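Local coordinates for conserved exported protein (Bacteroides fragilis, PDB 3CLW), which is of unknown function but belongs to glycoside hydrolase family 30 and probably hydrolyses O-glycosidic bonds, at residues Q39-K51 with Q111-N123. Residues are numbered along the deposited sequence; the frame is centred on the assembly and turned at random.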
loop_
_atom_site.group_PDB
_atom_site.type_symbol
_atom_site.label_atom_id
_atom_site.label_comp_id
_atom_site.label_asym_id
_atom_site.label_seq_id
_atom_site.Cartn_x
_atom_site.Cartn_y
_atom_site.Cartn_z
ATOM N N GLN A 39 -21.172 -1.636 -16.056
ATOM C CA GLN A 39 -20.810 -0.244 -15.831
ATOM C C GLN A 39 -21.091 0.194 -14.408
ATOM O O GLN A 39 -20.217 0.772 -13.739
ATOM C CB GLN A 39 -21.574 0.657 -16.815
ATOM C CG GLN A 39 -21.096 2.102 -16.899
ATOM C CD GLN A 39 -19.744 2.249 -17.581
ATOM O OE1 GLN A 39 -19.391 1.464 -18.465
ATOM N NE2 GLN A 39 -18.974 3.264 -17.173
ATOM N N GLU A 40 -22.296 -0.086 -13.933
ATOM C CA GLU A 40 -22.703 0.416 -12.628
ATOM C C GLU A 40 -21.895 -0.185 -11.515
ATOM O O GLU A 40 -21.683 0.472 -10.515
ATOM C CB GLU A 40 -24.177 0.162 -12.358
ATOM C CG GLU A 40 -25.062 1.271 -12.896
ATOM C CD GLU A 40 -26.523 1.166 -12.405
ATOM O OE1 GLU A 40 -27.433 1.203 -13.275
ATOM O OE2 GLU A 40 -26.759 1.032 -11.163
ATOM N N LYS A 41 -21.483 -1.440 -11.679
ATOM C CA LYS A 41 -20.652 -2.113 -10.684
ATOM C C LYS A 41 -19.185 -1.592 -10.670
ATOM O O LYS A 41 -18.652 -1.288 -9.624
ATOM C CB LYS A 41 -20.710 -3.636 -10.898
ATOM C CG LYS A 41 -22.135 -4.194 -10.744
ATOM C CD LYS A 41 -22.126 -5.699 -10.594
ATOM C CE LYS A 41 -23.564 -6.243 -10.440
ATOM N NZ LYS A 41 -23.557 -7.688 -10.662
ATOM N N LYS A 42 -18.566 -1.522 -11.847
ATOM C CA LYS A 42 -17.300 -0.791 -12.091
ATOM C C LYS A 42 -17.257 0.574 -11.368
ATOM O O LYS A 42 -16.282 0.908 -10.635
ATOM C CB LYS A 42 -17.199 -0.510 -13.599
ATOM C CG LYS A 42 -16.360 -1.461 -14.340
ATOM C CD LYS A 42 -16.712 -1.555 -15.790
ATOM C CE LYS A 42 -16.460 -0.345 -16.628
ATOM N NZ LYS A 42 -16.091 -0.791 -18.009
ATOM N N GLU A 43 -18.313 1.363 -11.605
ATOM C CA GLU A 43 -18.411 2.723 -11.074
ATOM C C GLU A 43 -18.504 2.729 -9.576
ATOM O O GLU A 43 -17.871 3.550 -8.914
ATOM C CB GLU A 43 -19.606 3.450 -11.664
ATOM C CG GLU A 43 -19.626 3.304 -13.141
ATOM C CD GLU A 43 -19.345 4.563 -13.888
ATOM O OE1 GLU A 43 -18.281 5.192 -13.659
ATOM O OE2 GLU A 43 -20.219 4.922 -14.722
ATOM N N LYS A 44 -19.317 1.821 -9.055
ATOM C CA LYS A 44 -19.455 1.633 -7.622
ATOM C C LYS A 44 -18.115 1.280 -6.939
ATOM O O LYS A 44 -17.796 1.828 -5.894
ATOM C CB LYS A 44 -20.518 0.570 -7.341
ATOM C CG LYS A 44 -20.606 0.075 -5.884
ATOM C CD LYS A 44 -21.119 1.148 -4.923
ATOM C CE LYS A 44 -22.125 0.517 -3.909
ATOM N NZ LYS A 44 -23.038 1.538 -3.266
ATOM N N ILE A 45 -17.372 0.336 -7.513
ATOM C CA ILE A 45 -16.019 -0.006 -7.002
ATOM C C ILE A 45 -15.149 1.263 -7.018
ATOM O O ILE A 45 -14.608 1.646 -5.995
ATOM C CB ILE A 45 -15.379 -1.158 -7.817
ATOM C CG1 ILE A 45 -16.133 -2.471 -7.565
ATOM C CG2 ILE A 45 -13.872 -1.315 -7.503
ATOM C CD1 ILE A 45 -15.744 -3.624 -8.513
ATOM N N ALA A 46 -15.094 1.942 -8.159
ATOM C CA ALA A 46 -14.344 3.191 -8.271
ATOM C C ALA A 46 -14.725 4.256 -7.215
ATOM O O ALA A 46 -13.841 4.943 -6.666
ATOM C CB ALA A 46 -14.471 3.759 -9.670
ATOM N N ASP A 47 -16.024 4.388 -6.929
ATOM C CA ASP A 47 -16.456 5.254 -5.854
ATOM C C ASP A 47 -15.903 4.804 -4.477
ATOM O O ASP A 47 -15.406 5.636 -3.733
ATOM C CB ASP A 47 -17.995 5.401 -5.791
ATOM C CG ASP A 47 -18.599 6.124 -7.014
ATOM O OD1 ASP A 47 -17.889 6.835 -7.792
ATOM O OD2 ASP A 47 -19.828 5.969 -7.192
ATOM N N LEU A 48 -16.014 3.516 -4.140
ATOM C CA LEU A 48 -15.510 2.991 -2.837
ATOM C C LEU A 48 -14.009 3.235 -2.659
ATOM O O LEU A 48 -13.539 3.421 -1.545
ATOM C CB LEU A 48 -15.812 1.487 -2.661
ATOM C CG LEU A 48 -17.307 1.095 -2.447
ATOM C CD1 LEU A 48 -17.584 -0.355 -2.860
ATOM C CD2 LEU A 48 -17.771 1.360 -1.027
ATOM N N LEU A 49 -13.289 3.289 -3.781
ATOM C CA LEU A 49 -11.820 3.394 -3.770
ATOM C C LEU A 49 -11.334 4.838 -3.699
ATOM O O LEU A 49 -10.444 5.135 -2.927
ATOM C CB LEU A 49 -11.255 2.722 -5.016
ATOM C CG LEU A 49 -11.424 1.217 -5.163
ATOM C CD1 LEU A 49 -10.759 0.658 -6.425
ATOM C CD2 LEU A 49 -10.850 0.541 -3.972
ATOM N N PHE A 50 -11.958 5.727 -4.484
ATOM C CA PHE A 50 -11.365 7.023 -4.839
ATOM C C PHE A 50 -12.146 8.272 -4.450
ATOM O O PHE A 50 -11.541 9.336 -4.297
ATOM C CB PHE A 50 -11.103 7.087 -6.348
ATOM C CG PHE A 50 -10.289 5.952 -6.858
ATOM C CD1 PHE A 50 -9.020 5.672 -6.295
ATOM C CD2 PHE A 50 -10.773 5.146 -7.893
ATOM C CE1 PHE A 50 -8.260 4.601 -6.752
ATOM C CE2 PHE A 50 -10.015 4.074 -8.378
ATOM C CZ PHE A 50 -8.744 3.803 -7.802
ATOM N N LYS A 51 -13.467 8.149 -4.315
ATOM C CA LYS A 51 -14.324 9.328 -4.295
ATOM C C LYS A 51 -14.400 9.891 -2.883
ATOM O O LYS A 51 -14.843 9.222 -1.969
ATOM C CB LYS A 51 -15.723 8.996 -4.854
ATOM C CG LYS A 51 -16.604 10.212 -5.123
ATOM C CD LYS A 51 -17.885 9.788 -5.803
ATOM C CE LYS A 51 -18.763 10.964 -6.185
ATOM N NZ LYS A 51 -19.989 10.464 -6.897
ATOM N N GLN A 111 -6.499 0.544 -17.530
ATOM C CA GLN A 111 -6.599 1.932 -17.980
ATOM C C GLN A 111 -7.959 2.527 -17.662
ATOM O O GLN A 111 -8.047 3.698 -17.346
ATOM C CB GLN A 111 -6.287 2.088 -19.462
ATOM C CG GLN A 111 -4.843 1.690 -19.863
ATOM C CD GLN A 111 -4.595 1.944 -21.322
ATOM O OE1 GLN A 111 -4.837 3.036 -21.814
ATOM N NE2 GLN A 111 -4.145 0.943 -22.030
ATOM N N TRP A 112 -9.018 1.719 -17.730
ATOM C CA TRP A 112 -10.343 2.158 -17.280
ATOM C C TRP A 112 -10.277 2.648 -15.819
ATOM O O TRP A 112 -10.810 3.687 -15.507
ATOM C CB TRP A 112 -11.433 1.048 -17.436
ATOM C CG TRP A 112 -12.759 1.605 -17.076
ATOM C CD1 TRP A 112 -13.628 2.274 -17.917
ATOM C CD2 TRP A 112 -13.345 1.651 -15.772
ATOM N NE1 TRP A 112 -14.723 2.717 -17.206
ATOM C CE2 TRP A 112 -14.575 2.349 -15.890
ATOM C CE3 TRP A 112 -12.953 1.174 -14.511
ATOM C CZ2 TRP A 112 -15.427 2.562 -14.794
ATOM C CZ3 TRP A 112 -13.801 1.369 -13.439
ATOM C CH2 TRP A 112 -15.013 2.091 -13.584
ATOM N N PHE A 113 -9.670 1.853 -14.937
ATOM C CA PHE A 113 -9.479 2.223 -13.524
ATOM C C PHE A 113 -8.701 3.517 -13.317
ATOM O O PHE A 113 -9.070 4.341 -12.479
ATOM C CB PHE A 113 -8.863 1.081 -12.707
ATOM C CG PHE A 113 -9.871 0.195 -12.129
ATOM C CD1 PHE A 113 -10.328 -0.918 -12.839
ATOM C CD2 PHE A 113 -10.438 0.505 -10.913
ATOM C CE1 PHE A 113 -11.332 -1.710 -12.331
ATOM C CE2 PHE A 113 -11.428 -0.285 -10.389
ATOM C CZ PHE A 113 -11.882 -1.398 -11.102
ATOM N N MET A 114 -7.635 3.710 -14.088
ATOM C CA MET A 114 -6.919 5.020 -14.088
ATOM C C MET A 114 -7.874 6.161 -14.413
ATOM O O MET A 114 -7.917 7.163 -13.701
ATOM C CB MET A 114 -5.722 5.001 -15.044
ATOM C CG MET A 114 -4.617 3.977 -14.660
ATOM S SD MET A 114 -3.226 3.858 -15.826
ATOM C CE MET A 114 -2.507 5.478 -15.600
ATOM N N LYS A 115 -8.638 6.011 -15.492
ATOM C CA LYS A 115 -9.585 7.031 -15.910
ATOM C C LYS A 115 -10.668 7.297 -14.856
ATOM O O LYS A 115 -11.010 8.429 -14.607
ATOM C CB LYS A 115 -10.190 6.731 -17.296
ATOM N N ALA A 116 -11.152 6.246 -14.208
ATOM C CA ALA A 116 -12.188 6.355 -13.171
ATOM C C ALA A 116 -11.685 7.067 -11.924
ATOM O O ALA A 116 -12.426 7.835 -11.305
ATOM C CB ALA A 116 -12.708 4.987 -12.799
ATOM N N ALA A 117 -10.457 6.758 -11.530
ATOM C CA ALA A 117 -9.773 7.451 -10.438
ATOM C C ALA A 117 -9.643 8.946 -10.725
ATOM O O ALA A 117 -10.037 9.773 -9.903
ATOM C CB ALA A 117 -8.381 6.831 -10.197
ATOM N N ARG A 118 -9.093 9.294 -11.891
ATOM C CA ARG A 118 -8.873 10.707 -12.228
ATOM C C ARG A 118 -10.213 11.455 -12.211
ATOM O O ARG A 118 -10.318 12.538 -11.647
ATOM C CB ARG A 118 -8.166 10.845 -13.578
ATOM C CG ARG A 118 -7.833 12.301 -13.970
ATOM C CD ARG A 118 -7.045 12.368 -15.285
ATOM N NE ARG A 118 -7.748 11.691 -16.374
ATOM C CZ ARG A 118 -7.239 11.503 -17.589
ATOM N NH1 ARG A 118 -6.007 11.919 -17.861
ATOM N NH2 ARG A 118 -7.950 10.869 -18.525
ATOM N N GLU A 119 -11.241 10.825 -12.789
ATOM C CA GLU A 119 -12.615 11.357 -12.827
ATOM C C GLU A 119 -13.135 11.715 -11.445
ATOM O O GLU A 119 -13.932 12.647 -11.298
ATOM C CB GLU A 119 -13.535 10.297 -13.435
ATOM C CG GLU A 119 -14.526 10.818 -14.415
ATOM C CD GLU A 119 -15.392 9.693 -14.990
ATOM O OE1 GLU A 119 -15.022 9.121 -16.063
ATOM O OE2 GLU A 119 -16.430 9.369 -14.347
ATOM N N ARG A 120 -12.690 10.956 -10.441
ATOM C CA ARG A 120 -13.064 11.185 -9.061
ATOM C C ARG A 120 -12.047 12.032 -8.287
ATOM O O ARG A 120 -12.087 12.101 -7.048
ATOM C CB ARG A 120 -13.317 9.847 -8.384
ATOM C CG ARG A 120 -14.596 9.203 -8.888
ATOM C CD ARG A 120 -14.539 7.715 -8.809
ATOM N NE ARG A 120 -15.792 7.112 -9.251
ATOM C CZ ARG A 120 -16.121 6.884 -10.517
ATOM N NH1 ARG A 120 -15.272 7.209 -11.489
ATOM N NH2 ARG A 120 -17.303 6.311 -10.802
ATOM N N GLY A 121 -11.149 12.692 -9.018
ATOM C CA GLY A 121 -10.258 13.686 -8.403
ATOM C C GLY A 121 -8.982 13.091 -7.806
ATOM O O GLY A 121 -8.316 13.738 -7.008
ATOM N N MET A 122 -8.641 11.866 -8.205
ATOM C CA MET A 122 -7.432 11.217 -7.725
ATOM C C MET A 122 -6.533 11.014 -8.953
ATOM O O MET A 122 -6.797 10.138 -9.792
ATOM C CB MET A 122 -7.776 9.877 -7.049
ATOM C CG MET A 122 -6.701 9.273 -6.129
ATOM S SD MET A 122 -5.016 9.013 -6.726
ATOM C CE MET A 122 -5.291 7.665 -7.815
ATOM N N ASN A 123 -5.489 11.838 -9.066
ATOM C CA ASN A 123 -4.580 11.731 -10.200
ATOM C C ASN A 123 -3.133 11.631 -9.678
ATOM O O ASN A 123 -2.329 12.576 -9.769
ATOM C CB ASN A 123 -4.814 12.890 -11.192
ATOM C CG ASN A 123 -4.172 12.643 -12.552
ATOM O OD1 ASN A 123 -3.478 11.638 -12.753
ATOM N ND2 ASN A 123 -4.392 13.571 -13.498
#
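R120, next to the G121 that closes helix 108-119 in a Schellman motif, reaches across to helix 39-50. Its CB lies 4.1 Å from F50 CB, CG rests near K51 CB, and CD touches the backbone O of A46. The chain stays extended as far as NE, which gives its hydrogen to D47 OD1 at 2.6 Å in a salt bridge, on the anti side of the carboxylate. A turn about the CD-NE bond (chi4 83°) then lays the guanidinium with one face on A46 CB. R120 NH2 makes a salt-bridge hydrogen bond to E43 OE1 at 3.2 Å, from above that carboxylate's plane. The same NH2 adds a weak one to D47 OD1. NH1 turns back to A116 O, 2.9 Å away, on its own helix.

Next to the guanidinium, the W112 indole sits as a knob among Q39, K42, E43 and A46. K42 crosses one indole face, CB above CH2 and CE 3.4 Å from CE2, leaving NZ over the five-membered ring in a cation-pi contact; NZ also bonds to G34 O. F50 meets A117 CB squarely over its ring, 3.6 Å from the centroid, while I45 CG2 abuts the F113 edge.

The helices cross at -56° on the outside of the TIM barrel, with W68 of strand 68-71 edge-to-face with F50 and in contact with F113. Held within its plane by E43, D47 and A116 O, the guanidinium has little freedom to rotate, and the two acids probably stabilise its charge.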